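PDB 5VYD: phosphodiesterase from Salpingoeca rosetta, which is a member of the phosphodiesterase family with an all-helical fold, modelled with a zinc ion and a magnesium ion. Local coordinates for residues R31-L36 with E94-L99; S9-D14 with V74-Y79; L107-L112 with S132-H137; K239-Q244 with L256-G261. All coordinates share one frame; numbering follows the deposited sequence.

Interaction 1 (R31-L36 with E94-L99)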
loop_
_atom_site.group_PDB
_atom_site.type_symbol
_atom_site.label_atom_id
_atom_site.label_comp_id
_atom_site.label_asym_id
_atom_site.label_seq_id
_atom_site.Cartn_x
_atom_site.Cartn_y
_atom_site.Cartn_z
ATOM N N ARG A 31 0.959 -16.199 -9.025
ATOM C CA ARG A 31 1.002 -17.131 -7.898
ATOM C C ARG A 31 0.081 -16.683 -6.770
ATOM O O ARG A 31 -0.564 -17.514 -6.120
ATOM C CB ARG A 31 2.436 -17.270 -7.381
ATOM C CG ARG A 31 3.443 -17.731 -8.421
ATOM C CD ARG A 31 3.638 -19.239 -8.411
ATOM N NE ARG A 31 4.401 -19.689 -7.249
ATOM C CZ ARG A 31 3.863 -20.263 -6.178
ATOM N NH1 ARG A 31 2.554 -20.465 -6.118
ATOM N NH2 ARG A 31 4.637 -20.642 -5.168
ATOM N N VAL A 32 0.002 -15.372 -6.529
ATOM C CA VAL A 32 -0.880 -14.860 -5.483
ATOM C C VAL A 32 -2.335 -15.184 -5.805
ATOM O O VAL A 32 -3.113 -15.563 -4.920
ATOM C CB VAL A 32 -0.656 -13.347 -5.291
ATOM C CG1 VAL A 32 -1.751 -12.748 -4.427
ATOM C CG2 VAL A 32 0.707 -13.095 -4.657
ATOM N N PHE A 33 -2.725 -15.053 -7.075
ATOM C CA PHE A 33 -4.075 -15.443 -7.469
ATOM C C PHE A 33 -4.263 -16.955 -7.403
ATOM O O PHE A 33 -5.357 -17.424 -7.068
ATOM C CB PHE A 33 -4.389 -14.927 -8.876
ATOM C CG PHE A 33 -4.740 -13.465 -8.926
ATOM C CD1 PHE A 33 -3.767 -12.494 -8.749
ATOM C CD2 PHE A 33 -6.042 -13.061 -9.160
ATOM C CE1 PHE A 33 -4.090 -11.146 -8.798
ATOM C CE2 PHE A 33 -6.371 -11.717 -9.211
ATOM C CZ PHE A 33 -5.393 -10.759 -9.030
ATOM N N GLN A 34 -3.218 -17.729 -7.713
ATOM C CA GLN A 34 -3.326 -19.184 -7.640
ATOM C C GLN A 34 -3.553 -19.643 -6.207
ATOM O O GLN A 34 -4.469 -20.427 -5.933
ATOM C CB GLN A 34 -2.066 -19.847 -8.206
ATOM C CG GLN A 34 -1.601 -19.325 -9.554
ATOM C CD GLN A 34 -2.074 -20.164 -10.722
ATOM O OE1 GLN A 34 -1.339 -20.365 -11.691
ATOM N NE2 GLN A 34 -3.306 -20.651 -10.645
ATOM N N GLU A 35 -2.729 -19.153 -5.277
ATOM C CA GLU A 35 -2.740 -19.669 -3.911
ATOM C C GLU A 35 -4.025 -19.322 -3.175
ATOM O O GLU A 35 -4.428 -20.053 -2.262
ATOM C CB GLU A 35 -1.533 -19.134 -3.142
ATOM C CG GLU A 35 -0.204 -19.621 -3.681
ATOM C CD GLU A 35 0.022 -21.095 -3.425
ATOM O OE1 GLU A 35 -0.517 -21.616 -2.427
ATOM O OE2 GLU A 35 0.740 -21.734 -4.224
ATOM N N LEU A 36 -4.676 -18.222 -3.538
ATOM C CA LEU A 36 -5.906 -17.808 -2.877
ATOM C C LEU A 36 -7.152 -18.396 -3.528
ATOM O O LEU A 36 -8.259 -18.151 -3.040
ATOM C CB LEU A 36 -5.992 -16.280 -2.848
ATOM C CG LEU A 36 -4.834 -15.629 -2.090
ATOM C CD1 LEU A 36 -4.842 -14.121 -2.253
ATOM C CD2 LEU A 36 -4.881 -16.010 -0.616
ATOM N N GLU A 94 -14.267 -10.374 -1.312
ATOM C CA GLU A 94 -13.369 -9.385 -0.724
ATOM C C GLU A 94 -11.909 -9.767 -0.923
ATOM O O GLU A 94 -11.050 -8.889 -1.066
ATOM C CB GLU A 94 -13.688 -9.215 0.763
ATOM C CG GLU A 94 -15.051 -8.594 1.026
ATOM C CD GLU A 94 -15.590 -8.921 2.405
ATOM O OE1 GLU A 94 -14.993 -9.778 3.089
ATOM O OE2 GLU A 94 -16.611 -8.322 2.805
ATOM N N LEU A 95 -11.614 -11.067 -0.951
ATOM C CA LEU A 95 -10.249 -11.520 -1.188
ATOM C C LEU A 95 -9.773 -11.107 -2.576
ATOM O O LEU A 95 -8.666 -10.581 -2.738
ATOM C CB LEU A 95 -10.180 -13.036 -1.006
ATOM C CG LEU A 95 -8.825 -13.728 -0.914
ATOM C CD1 LEU A 95 -7.997 -13.152 0.224
ATOM C CD2 LEU A 95 -9.045 -15.216 -0.722
ATOM N N LEU A 96 -10.607 -11.332 -3.595
ATOM C CA LEU A 96 -10.271 -10.878 -4.940
ATOM C C LEU A 96 -10.193 -9.359 -4.999
ATOM O O LEU A 96 -9.321 -8.803 -5.678
ATOM C CB LEU A 96 -11.300 -11.403 -5.943
ATOM C CG LEU A 96 -11.128 -10.979 -7.406
ATOM C CD1 LEU A 96 -9.803 -11.470 -7.961
ATOM C CD2 LEU A 96 -12.281 -11.491 -8.254
ATOM N N ALA A 97 -11.092 -8.672 -4.289
ATOM C CA ALA A 97 -11.084 -7.214 -4.290
ATOM C C ALA A 97 -9.772 -6.661 -3.744
ATOM O O ALA A 97 -9.224 -5.696 -4.290
ATOM C CB ALA A 97 -12.271 -6.686 -3.484
ATOM N N MET A 98 -9.251 -7.262 -2.668
ATOM C CA MET A 98 -7.996 -6.797 -2.086
ATOM C C MET A 98 -6.827 -6.992 -3.041
ATOM O O MET A 98 -5.875 -6.202 -3.023
ATOM C CB MET A 98 -7.727 -7.525 -0.768
ATOM C CG MET A 98 -8.731 -7.209 0.325
ATOM S SD MET A 98 -8.706 -5.475 0.817
ATOM C CE MET A 98 -7.200 -5.430 1.786
ATOM N N LEU A 99 -6.873 -8.038 -3.869
ATOM C CA LEU A 99 -5.820 -8.242 -4.858
ATOM C C LEU A 99 -5.833 -7.137 -5.903
ATOM O O LEU A 99 -4.778 -6.605 -6.267
ATOM C CB LEU A 99 -5.982 -9.611 -5.524
ATOM C CG LEU A 99 -5.275 -10.824 -4.912
ATOM C CD1 LEU A 99 -5.173 -10.730 -3.393
ATOM C CD2 LEU A 99 -6.000 -12.096 -5.324
#
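The backbones of V32, F33 and L36 run against those of L95, L96 and L99 in nearly opposite directions: the axes of 31-35 and 94-99 come within 11.2 Å at an angle of 173°. This is an antiparallel helix-helix packing in the all-helical phosphodiesterase fold, and since no hydrogen bond crosses it, the contact is almost wholly apolar side-chain packing.

L99 is the main intruder, with the largest buried area of the twelve residues. Its CD2 sits over the centre of the F33 ring, 3.8 Å from the centroid and only 4° off the ring normal, which meets the geometry of a CH-pi contact. The side chains run antiparallel alongside each other, and CB of L99 reaches CZ of F33 at 3.7 Å. Next to CZ, CE2 of F33 lies 3.7 Å from CD1 of L96.

With CG of F33 anti to its carbonyl carbon (chi1 -78°), the ring is carried to the partner helix although its CB does not point there. Outside the pair, V38 and I39 of helix 38-42 touch F33, and L75 of helix 68-86 touches L99. At the other end of the contact CD2 of L95 packs on CB of L36 at 3.9 Å. The other branch of L99, CD1, is shared: V32 CG1 is nearby, and L36 CD1 approaches this methyl to 3.6 Å.

Interaction 2 (S9-D14 with V74-Y79)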
loop_
_atom_site.group_PDB
_atom_site.type_symbol
_atom_site.label_atom_id
_atom_site.label_comp_id
_atom_site.label_asym_id
_atom_site.label_seq_id
_atom_site.Cartn_x
_atom_site.Cartn_y
_atom_site.Cartn_z
ATOM N N SER A 9 8.358 -20.591 0.516
ATOM C CA SER A 9 9.644 -19.997 0.174
ATOM C C SER A 9 9.503 -18.680 -0.576
ATOM O O SER A 9 10.333 -17.785 -0.395
ATOM C CB SER A 9 10.471 -20.975 -0.668
ATOM O OG SER A 9 11.763 -20.458 -0.939
ATOM N N LEU A 10 8.475 -18.543 -1.415
ATOM C CA LEU A 10 8.213 -17.268 -2.075
ATOM C C LEU A 10 7.473 -16.306 -1.155
ATOM O O LEU A 10 7.764 -15.103 -1.141
ATOM C CB LEU A 10 7.409 -17.498 -3.356
ATOM C CG LEU A 10 6.685 -16.292 -3.963
ATOM C CD1 LEU A 10 7.664 -15.211 -4.421
ATOM C CD2 LEU A 10 5.793 -16.731 -5.112
ATOM N N PHE A 11 6.522 -16.816 -0.378
ATOM C CA PHE A 11 5.654 -15.975 0.440
ATOM C C PHE A 11 6.211 -15.872 1.859
ATOM O O PHE A 11 5.670 -16.408 2.827
ATOM C CB PHE A 11 4.231 -16.521 0.418
ATOM C CG PHE A 11 3.630 -16.553 -0.956
ATOM C CD1 PHE A 11 3.676 -15.431 -1.768
ATOM C CD2 PHE A 11 3.042 -17.706 -1.446
ATOM C CE1 PHE A 11 3.132 -15.453 -3.039
ATOM C CE2 PHE A 11 2.499 -17.736 -2.717
ATOM C CZ PHE A 11 2.543 -16.608 -3.515
ATOM N N THR A 12 7.326 -15.155 1.956
ATOM C CA THR A 12 7.963 -14.820 3.220
ATOM C C THR A 12 8.052 -13.305 3.356
ATOM O O THR A 12 7.794 -12.553 2.412
ATOM C CB THR A 12 9.361 -15.443 3.328
ATOM O OG1 THR A 12 10.148 -15.063 2.193
ATOM C CG2 THR A 12 9.266 -16.958 3.395
ATOM N N TRP A 13 8.435 -12.862 4.550
ATOM C CA TRP A 13 8.462 -11.445 4.881
ATOM C C TRP A 13 9.748 -10.747 4.460
ATOM O O TRP A 13 9.952 -9.585 4.827
ATOM C CB TRP A 13 8.231 -11.257 6.383
ATOM C CG TRP A 13 6.784 -11.303 6.745
ATOM C CD1 TRP A 13 6.090 -12.373 7.230
ATOM C CD2 TRP A 13 5.841 -10.233 6.622
ATOM N NE1 TRP A 13 4.774 -12.032 7.428
ATOM C CE2 TRP A 13 4.595 -10.723 7.064
ATOM C CE3 TRP A 13 5.931 -8.905 6.190
ATOM C CZ2 TRP A 13 3.445 -9.933 7.082
ATOM C CZ3 TRP A 13 4.790 -8.123 6.209
ATOM C CH2 TRP A 13 3.563 -8.639 6.654
ATOM N N ASP A 14 10.615 -11.416 3.703
ATOM C CA ASP A 14 11.829 -10.798 3.185
ATOM C C ASP A 14 11.718 -10.456 1.705
ATOM O O ASP A 14 12.705 -10.025 1.102
ATOM C CB ASP A 14 13.037 -11.710 3.421
ATOM C CG ASP A 14 12.965 -12.993 2.615
ATOM O OD1 ASP A 14 11.859 -13.562 2.501
ATOM O OD2 ASP A 14 14.012 -13.429 2.087
ATOM N N VAL A 74 3.030 -4.092 -2.375
ATOM C CA VAL A 74 1.799 -3.955 -1.606
ATOM C C VAL A 74 0.933 -5.201 -1.755
ATOM O O VAL A 74 0.374 -5.701 -0.772
ATOM C CB VAL A 74 1.054 -2.675 -2.025
ATOM C CG1 VAL A 74 -0.361 -2.662 -1.464
ATOM C CG2 VAL A 74 1.823 -1.457 -1.540
ATOM N N LEU A 75 0.827 -5.736 -2.974
ATOM C CA LEU A 75 0.053 -6.956 -3.181
ATOM C C LEU A 75 0.648 -8.125 -2.407
ATOM O O LEU A 75 -0.067 -8.841 -1.696
ATOM C CB LEU A 75 -0.025 -7.291 -4.669
ATOM C CG LEU A 75 -0.640 -8.660 -4.977
ATOM C CD1 LEU A 75 -2.150 -8.642 -4.778
ATOM C CD2 LEU A 75 -0.284 -9.129 -6.373
ATOM N N HIS A 76 1.959 -8.340 -2.539
ATOM C CA HIS A 76 2.600 -9.442 -1.830
ATOM C C HIS A 76 2.424 -9.297 -0.323
ATOM O O HIS A 76 2.104 -10.271 0.369
ATOM C CB HIS A 76 4.084 -9.511 -2.196
ATOM C CG HIS A 76 4.806 -10.675 -1.591
ATOM N ND1 HIS A 76 5.214 -10.695 -0.273
ATOM C CD2 HIS A 76 5.203 -11.856 -2.124
ATOM C CE1 HIS A 76 5.823 -11.839 -0.020
ATOM N NE2 HIS A 76 5.832 -12.562 -1.127
ATOM N N THR A 77 2.615 -8.085 0.200
ATOM C CA THR A 77 2.437 -7.862 1.632
ATOM C C THR A 77 0.981 -8.038 2.038
ATOM O O THR A 77 0.694 -8.594 3.104
ATOM C CB THR A 77 2.938 -6.469 2.019
ATOM O OG1 THR A 77 4.263 -6.281 1.510
ATOM C CG2 THR A 77 2.961 -6.315 3.538
ATOM N N THR A 78 0.048 -7.563 1.206
ATOM C CA THR A 78 -1.368 -7.791 1.478
ATOM C C THR A 78 -1.679 -9.280 1.519
ATOM O O THR A 78 -2.453 -9.737 2.368
ATOM C CB THR A 78 -2.232 -7.094 0.426
ATOM O OG1 THR A 78 -1.999 -5.682 0.473
ATOM C CG2 THR A 78 -3.706 -7.355 0.684
ATOM N N TYR A 79 -1.078 -10.053 0.611
ATOM C CA TYR A 79 -1.230 -11.503 0.649
ATOM C C TYR A 79 -0.808 -12.059 2.002
ATOM O O TYR A 79 -1.519 -12.877 2.597
ATOM C CB TYR A 79 -0.417 -12.150 -0.475
ATOM C CG TYR A 79 -0.335 -13.658 -0.361
ATOM C CD1 TYR A 79 -1.325 -14.469 -0.900
ATOM C CD2 TYR A 79 0.727 -14.270 0.297
ATOM C CE1 TYR A 79 -1.257 -15.849 -0.791
ATOM C CE2 TYR A 79 0.799 -15.646 0.415
ATOM C CZ TYR A 79 -0.192 -16.431 -0.133
ATOM O OH TYR A 79 -0.116 -17.801 -0.019
#
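The F11 ring is covered on both faces: CE2 of Y79 lies 3.3 Å above one, offset toward the rim, and CG of L10 packs over the opposite one. At its edge stands the imidazole of H76, with CD2 in the plane of the F11 ring. Both aromatic pairs are oblique, the F11 and Y79 planes meeting at 39°; the three rings form an aromatic cluster.

The edge of H76 also serves a polar role. Its NE2 donates to the backbone O of L10 at 3.2 Å, with an N-H...O angle of 159°, and the acceptor lies close to the imidazole plane. The imidazole reaches this carbonyl because chi1 of H76, at -176°, holds CG anti to the backbone N and the ring well out from the helix.

The chain leaves helix 7-10 here, F11 being the centre of an inverse gamma turn, and the cluster fastens this N-terminal segment to helix 68-86 of the phosphodiesterase fold. F15 stacks on the H76 ring, while V32 and E35 of helix 22-35 touch F11. Further along, W13 brings CZ3 to within 3.7 Å of CG2 of T77, whose hydroxyl is bonded to O of M73.

Interaction 3 (L107-L112 with S132-H137)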
loop_
_atom_site.group_PDB
_atom_site.type_symbol
_atom_site.label_atom_id
_atom_site.label_comp_id
_atom_site.label_asym_id
_atom_site.label_seq_id
_atom_site.Cartn_x
_atom_site.Cartn_y
_atom_site.Cartn_z
ATOM N N LEU A 107 -2.107 3.749 -9.181
ATOM C CA LEU A 107 -2.056 3.849 -10.634
ATOM C C LEU A 107 -1.832 5.289 -11.083
ATOM O O LEU A 107 -2.461 6.223 -10.575
ATOM C CB LEU A 107 -3.348 3.304 -11.246
ATOM C CG LEU A 107 -3.462 1.789 -11.414
ATOM C CD1 LEU A 107 -4.895 1.408 -11.740
ATOM C CD2 LEU A 107 -2.525 1.304 -12.507
ATOM N N ASP A 108 -0.922 5.459 -12.044
ATOM C CA ASP A 108 -0.607 6.742 -12.675
ATOM C C ASP A 108 0.002 7.747 -11.701
ATOM O O ASP A 108 0.007 8.953 -11.974
ATOM C CB ASP A 108 -1.840 7.353 -13.351
ATOM C CG ASP A 108 -1.485 8.423 -14.371
ATOM O OD1 ASP A 108 -0.352 8.402 -14.894
ATOM O OD2 ASP A 108 -2.339 9.293 -14.637
ATOM N N HIS A 109 0.516 7.281 -10.565
ATOM C CA HIS A 109 1.238 8.161 -9.656
ATOM C C HIS A 109 2.426 8.792 -10.376
ATOM O O HIS A 109 3.090 8.148 -11.194
ATOM C CB HIS A 109 1.706 7.368 -8.435
ATOM C CG HIS A 109 1.901 8.195 -7.203
ATOM N ND1 HIS A 109 3.015 8.983 -7.001
ATOM C CD2 HIS A 109 1.133 8.340 -6.096
ATOM C CE1 HIS A 109 2.921 9.582 -5.828
ATOM N NE2 HIS A 109 1.789 9.209 -5.259
ATOM N N ASN A 110 2.687 10.067 -10.085
ATOM C CA ASN A 110 3.768 10.802 -10.737
ATOM C C ASN A 110 4.851 11.262 -9.770
ATOM O O ASN A 110 5.662 12.123 -10.132
ATOM C CB ASN A 110 3.211 12.011 -11.495
ATOM C CG ASN A 110 2.713 11.650 -12.877
ATOM O OD1 ASN A 110 3.316 10.829 -13.573
ATOM N ND2 ASN A 110 1.605 12.259 -13.285
ATOM N N GLY A 111 4.892 10.715 -8.558
ATOM C CA GLY A 111 5.861 11.133 -7.567
ATOM C C GLY A 111 5.523 12.423 -6.858
ATOM O O GLY A 111 6.387 12.977 -6.167
ATOM N N LEU A 112 4.299 12.920 -7.010
ATOM C CA LEU A 112 3.868 14.170 -6.406
ATOM C C LEU A 112 2.750 13.892 -5.411
ATOM O O LEU A 112 1.919 13.004 -5.620
ATOM C CB LEU A 112 3.396 15.160 -7.477
ATOM C CG LEU A 112 4.438 15.458 -8.558
ATOM C CD1 LEU A 112 3.841 16.280 -9.692
ATOM C CD2 LEU A 112 5.635 16.172 -7.958
ATOM N N SER A 132 -8.820 13.810 -1.348
ATOM C CA SER A 132 -8.093 12.576 -1.667
ATOM C C SER A 132 -7.818 12.477 -3.167
ATOM O O SER A 132 -8.225 11.536 -3.849
ATOM C CB SER A 132 -8.856 11.347 -1.171
ATOM O OG SER A 132 -8.796 11.232 0.239
ATOM N N VAL A 133 -7.114 13.492 -3.671
ATOM C CA VAL A 133 -7.018 13.707 -5.115
ATOM C C VAL A 133 -6.355 12.515 -5.793
ATOM O O VAL A 133 -6.931 11.891 -6.692
ATOM C CB VAL A 133 -6.270 15.017 -5.410
ATOM C CG1 VAL A 133 -6.101 15.205 -6.901
ATOM C CG2 VAL A 133 -7.026 16.188 -4.806
ATOM N N LEU A 134 -5.133 12.182 -5.370
ATOM C CA LEU A 134 -4.425 11.037 -5.937
ATOM C C LEU A 134 -5.250 9.762 -5.826
ATOM O O LEU A 134 -5.434 9.038 -6.812
ATOM C CB LEU A 134 -3.083 10.849 -5.232
ATOM C CG LEU A 134 -1.800 11.317 -5.910
ATOM C CD1 LEU A 134 -2.084 12.332 -6.995
ATOM C CD2 LEU A 134 -0.886 11.903 -4.854
ATOM N N GLU A 135 -5.756 9.474 -4.623
ATOM C CA GLU A 135 -6.409 8.195 -4.375
ATOM C C GLU A 135 -7.688 8.059 -5.191
ATOM O O GLU A 135 -7.994 6.974 -5.701
ATOM C CB GLU A 135 -6.688 8.036 -2.881
ATOM C CG GLU A 135 -5.430 7.852 -2.018
ATOM C CD GLU A 135 -4.556 9.102 -1.944
ATOM O OE1 GLU A 135 -5.052 10.202 -2.279
ATOM O OE2 GLU A 135 -3.370 8.983 -1.556
ATOM N N ASN A 136 -8.444 9.150 -5.333
ATOM C CA ASN A 136 -9.600 9.129 -6.220
ATOM C C ASN A 136 -9.184 8.831 -7.653
ATOM O O ASN A 136 -9.875 8.099 -8.370
ATOM C CB ASN A 136 -10.347 10.460 -6.143
ATOM C CG ASN A 136 -11.500 10.420 -5.165
ATOM O OD1 ASN A 136 -12.314 9.496 -5.187
ATOM N ND2 ASN A 136 -11.571 11.417 -4.293
ATOM N N HIS A 137 -8.048 9.383 -8.083
ATOM C CA HIS A 137 -7.569 9.136 -9.438
ATOM C C HIS A 137 -7.136 7.687 -9.611
ATOM O O HIS A 137 -7.409 7.072 -10.648
ATOM C CB HIS A 137 -6.421 10.092 -9.766
ATOM C CG HIS A 137 -5.874 9.938 -11.152
ATOM N ND1 HIS A 137 -6.664 10.027 -12.278
ATOM C CD2 HIS A 137 -4.614 9.715 -11.594
ATOM C CE1 HIS A 137 -5.914 9.858 -13.353
ATOM N NE2 HIS A 137 -4.666 9.667 -12.965
#
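D108 and H137 make the single hydrogen bond between the two segments, a histidine-carboxylate pair. NE2 of H137 donates to OD2 of D108 at 2.9 Å, and the N-H...O angle of 176° makes the bond almost straight. The oxygen lies in the imidazole plane and accepts through its anti lone pair, while carboxylate and ring planes are turned 53° apart.

L134 makes the other half of the contact. Its CD2 lies 3.1 Å from backbone O of L112 and 3.8 Å from NE2 of H109, the side chains of L134 and H109 crossing at about a right angle.

In the second shell, the other carboxylate oxygen of D108, OD1, is bonded to ND2 of N61. The H109 ring is steadied from its own loop, where N of G111 donates to ND1 of H109 at 3.0 Å, and the ring of H66 stacks on it. The H109 side chain lies about 4 Å from the magnesium ion, in the loop that follows the zinc ligands H105 and D106.

The loop runs between helices 92-104 and 114-120 while leaning on the first turns of helix 133-146, where OD1 of N114 accepts from N of L134 and L124 of helix 123-127 packs on H137.

Interaction 4 (K239-Q244 with L256-G261)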
loop_
_atom_site.group_PDB
_atom_site.type_symbol
_atom_site.label_atom_id
_atom_site.label_comp_id
_atom_site.label_asym_id
_atom_site.label_seq_id
_atom_site.Cartn_x
_atom_site.Cartn_y
_atom_site.Cartn_z
ATOM N N LYS A 239 14.001 10.643 -2.770
ATOM C CA LYS A 239 14.295 11.215 -4.078
ATOM C C LYS A 239 13.050 11.839 -4.697
ATOM O O LYS A 239 13.128 12.893 -5.340
ATOM C CB LYS A 239 14.886 10.144 -4.998
ATOM C CG LYS A 239 15.332 10.663 -6.355
ATOM C CD LYS A 239 16.439 11.700 -6.222
ATOM C CE LYS A 239 16.902 12.183 -7.587
ATOM N NZ LYS A 239 17.996 13.190 -7.494
ATOM N N GLU A 240 11.888 11.207 -4.509
ATOM C CA GLU A 240 10.644 11.800 -4.992
ATOM C C GLU A 240 10.342 13.109 -4.276
ATOM O O GLU A 240 9.879 14.071 -4.899
ATOM C CB GLU A 240 9.484 10.820 -4.821
ATOM C CG GLU A 240 9.414 9.749 -5.894
ATOM C CD GLU A 240 8.163 8.898 -5.793
ATOM O OE1 GLU A 240 7.245 9.271 -5.031
ATOM O OE2 GLU A 240 8.099 7.853 -6.473
ATOM N N PHE A 241 10.590 13.161 -2.966
ATOM C CA PHE A 241 10.371 14.395 -2.219
ATOM C C PHE A 241 11.296 15.505 -2.704
ATOM O O PHE A 241 10.859 16.647 -2.887
ATOM C CB PHE A 241 10.573 14.149 -0.723
ATOM C CG PHE A 241 9.483 13.336 -0.078
ATOM C CD1 PHE A 241 8.247 13.196 -0.686
ATOM C CD2 PHE A 241 9.695 12.724 1.144
ATOM C CE1 PHE A 241 7.240 12.451 -0.087
ATOM C CE2 PHE A 241 8.696 11.979 1.748
ATOM C CZ PHE A 241 7.465 11.843 1.132
ATOM N N ASN A 242 12.578 15.196 -2.914
ATOM C CA ASN A 242 13.496 16.211 -3.422
ATOM C C ASN A 242 13.128 16.620 -4.842
ATOM O O ASN A 242 13.269 17.791 -5.214
ATOM C CB ASN A 242 14.941 15.708 -3.381
ATOM C CG ASN A 242 15.327 15.106 -2.041
ATOM O OD1 ASN A 242 15.999 14.075 -1.991
ATOM N ND2 ASN A 242 14.913 15.745 -0.949
ATOM N N ASN A 243 12.666 15.664 -5.653
ATOM C CA ASN A 243 12.226 15.996 -7.003
ATOM C C ASN A 243 11.040 16.949 -6.974
ATOM O O ASN A 243 10.983 17.903 -7.760
ATOM C CB ASN A 243 11.872 14.725 -7.776
ATOM C CG ASN A 243 13.098 13.980 -8.268
ATOM O OD1 ASN A 243 14.195 14.534 -8.321
ATOM N ND2 ASN A 243 12.915 12.717 -8.641
ATOM N N GLN A 244 10.088 16.715 -6.066
ATOM C CA GLN A 244 8.933 17.603 -5.955
ATOM C C GLN A 244 9.345 18.985 -5.458
ATOM O O GLN A 244 8.765 19.996 -5.872
ATOM C CB GLN A 244 7.881 16.987 -5.031
ATOM C CG GLN A 244 6.657 17.863 -4.818
ATOM C CD GLN A 244 5.614 17.216 -3.925
ATOM O OE1 GLN A 244 5.459 15.994 -3.908
ATOM N NE2 GLN A 244 4.893 18.038 -3.176
ATOM N N LEU A 256 7.258 21.799 1.495
ATOM C CA LEU A 256 7.325 21.375 2.886
ATOM C C LEU A 256 8.778 21.124 3.289
ATOM O O LEU A 256 9.574 20.638 2.480
ATOM C CB LEU A 256 6.484 20.118 3.101
ATOM C CG LEU A 256 5.078 20.338 3.667
ATOM C CD1 LEU A 256 4.481 21.655 3.186
ATOM C CD2 LEU A 256 4.166 19.172 3.303
ATOM N N PRO A 257 9.151 21.436 4.534
ATOM C CA PRO A 257 10.583 21.436 4.877
ATOM C C PRO A 257 11.207 20.054 4.882
ATOM O O PRO A 257 12.372 19.910 4.489
ATOM C CB PRO A 257 10.600 22.079 6.269
ATOM C CG PRO A 257 9.270 21.724 6.847
ATOM C CD PRO A 257 8.304 21.755 5.695
ATOM N N PHE A 258 10.467 19.026 5.305
ATOM C CA PHE A 258 11.036 17.687 5.407
ATOM C C PHE A 258 11.317 17.058 4.049
ATOM O O PHE A 258 11.997 16.027 3.996
ATOM C CB PHE A 258 10.106 16.777 6.213
ATOM C CG PHE A 258 8.864 16.373 5.474
ATOM C CD1 PHE A 258 7.789 17.239 5.372
ATOM C CD2 PHE A 258 8.769 15.123 4.881
ATOM C CE1 PHE A 258 6.644 16.871 4.690
ATOM C CE2 PHE A 258 7.628 14.750 4.197
ATOM C CZ PHE A 258 6.564 15.624 4.101
ATOM N N MET A 259 10.812 17.636 2.961
ATOM C CA MET A 259 11.096 17.116 1.631
ATOM C C MET A 259 12.405 17.639 1.058
ATOM O O MET A 259 12.847 17.145 0.014
ATOM C CB MET A 259 9.957 17.457 0.668
ATOM C CG MET A 259 8.643 16.760 0.962
ATOM S SD MET A 259 7.461 16.970 -0.387
ATOM C CE MET A 259 6.027 16.143 0.296
ATOM N N ARG A 260 13.039 18.614 1.708
ATOM C CA ARG A 260 14.237 19.229 1.152
ATOM C C ARG A 260 15.512 18.475 1.511
ATOM O O ARG A 260 16.492 18.545 0.760
ATOM C CB ARG A 260 14.339 20.683 1.618
ATOM C CG ARG A 260 15.217 21.555 0.738
ATOM C CD ARG A 260 15.075 23.028 1.093
ATOM N NE ARG A 260 13.905 23.649 0.478
ATOM C CZ ARG A 260 12.717 23.768 1.065
ATOM N NH1 ARG A 260 12.528 23.303 2.294
ATOM N NH2 ARG A 260 11.718 24.358 0.423
ATOM N N GLY A 261 15.523 17.753 2.631
ATOM C CA GLY A 261 16.669 16.944 3.007
ATOM C C GLY A 261 17.006 15.895 1.966
ATOM O O GLY A 261 16.121 15.166 1.509
#
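The amide nitrogen ND2 of N242 is gripped by two carbonyls of the loop. G261 O accepts at 2.8 Å with an N-H...O angle of 158°, while the bond to M259 O is shorter at 2.7 Å but weak, being bent to 129°. One asparagine side chain thus bridges two backbone carbonyls, joining helix 227-250 of the all-helical phosphodiesterase fold to the connection that carries the 3-10 segment 257-259 and leads to helix 264-289. G261 O lies near the amide plane of N242, whereas ND2 stands well above the carbonyl plane of G261.

Beside this polar end the backbones come close, with the CA atoms of F241 and M259 4.8 Å apart. M259 is the most deeply engaged residue of the loop. It lies across F241 with its SD-CE end straight out, and CB of M259 meets CB of F241 at 3.6 Å. The sulfur SD stands 4.6 Å from the centroid of the F241 ring, obliquely placed, as a Met-aromatic contact.

F258 turns its edge toward the face of F241, the planes 78° apart, in a T-shaped pair at the more exposed side. Deeper in, Q244 meets M259 while its amide is held elsewhere: OE1 accepts from N of T113 and NE2 bonds to OE2 of E248. That same NE2 lies 3.9 Å from SD of M259.

Interactions 1 and 2 form one continuous packing region. Their centres are 12 Å apart, and CG of E35 reaches CE2 of F11 at 3.4 Å, while CD2 of L36 reaches CE1 of Y79 at 3.6 Å; their segments alternate along the chain. Interactions 3 and 4, with centres 17 Å apart, also touch: CA of G111 lies 3.4 Å from OE1 of E240. Centres of interactions 1 and 4 are about 35 Å apart, on opposite sides of the chain's centre. The metals lie nearest interaction 3, where the H109 side chain is about 6 Å from zinc; the side chains of T77 in interaction 2 and F241 in interaction 4 are each about 11 Å from it.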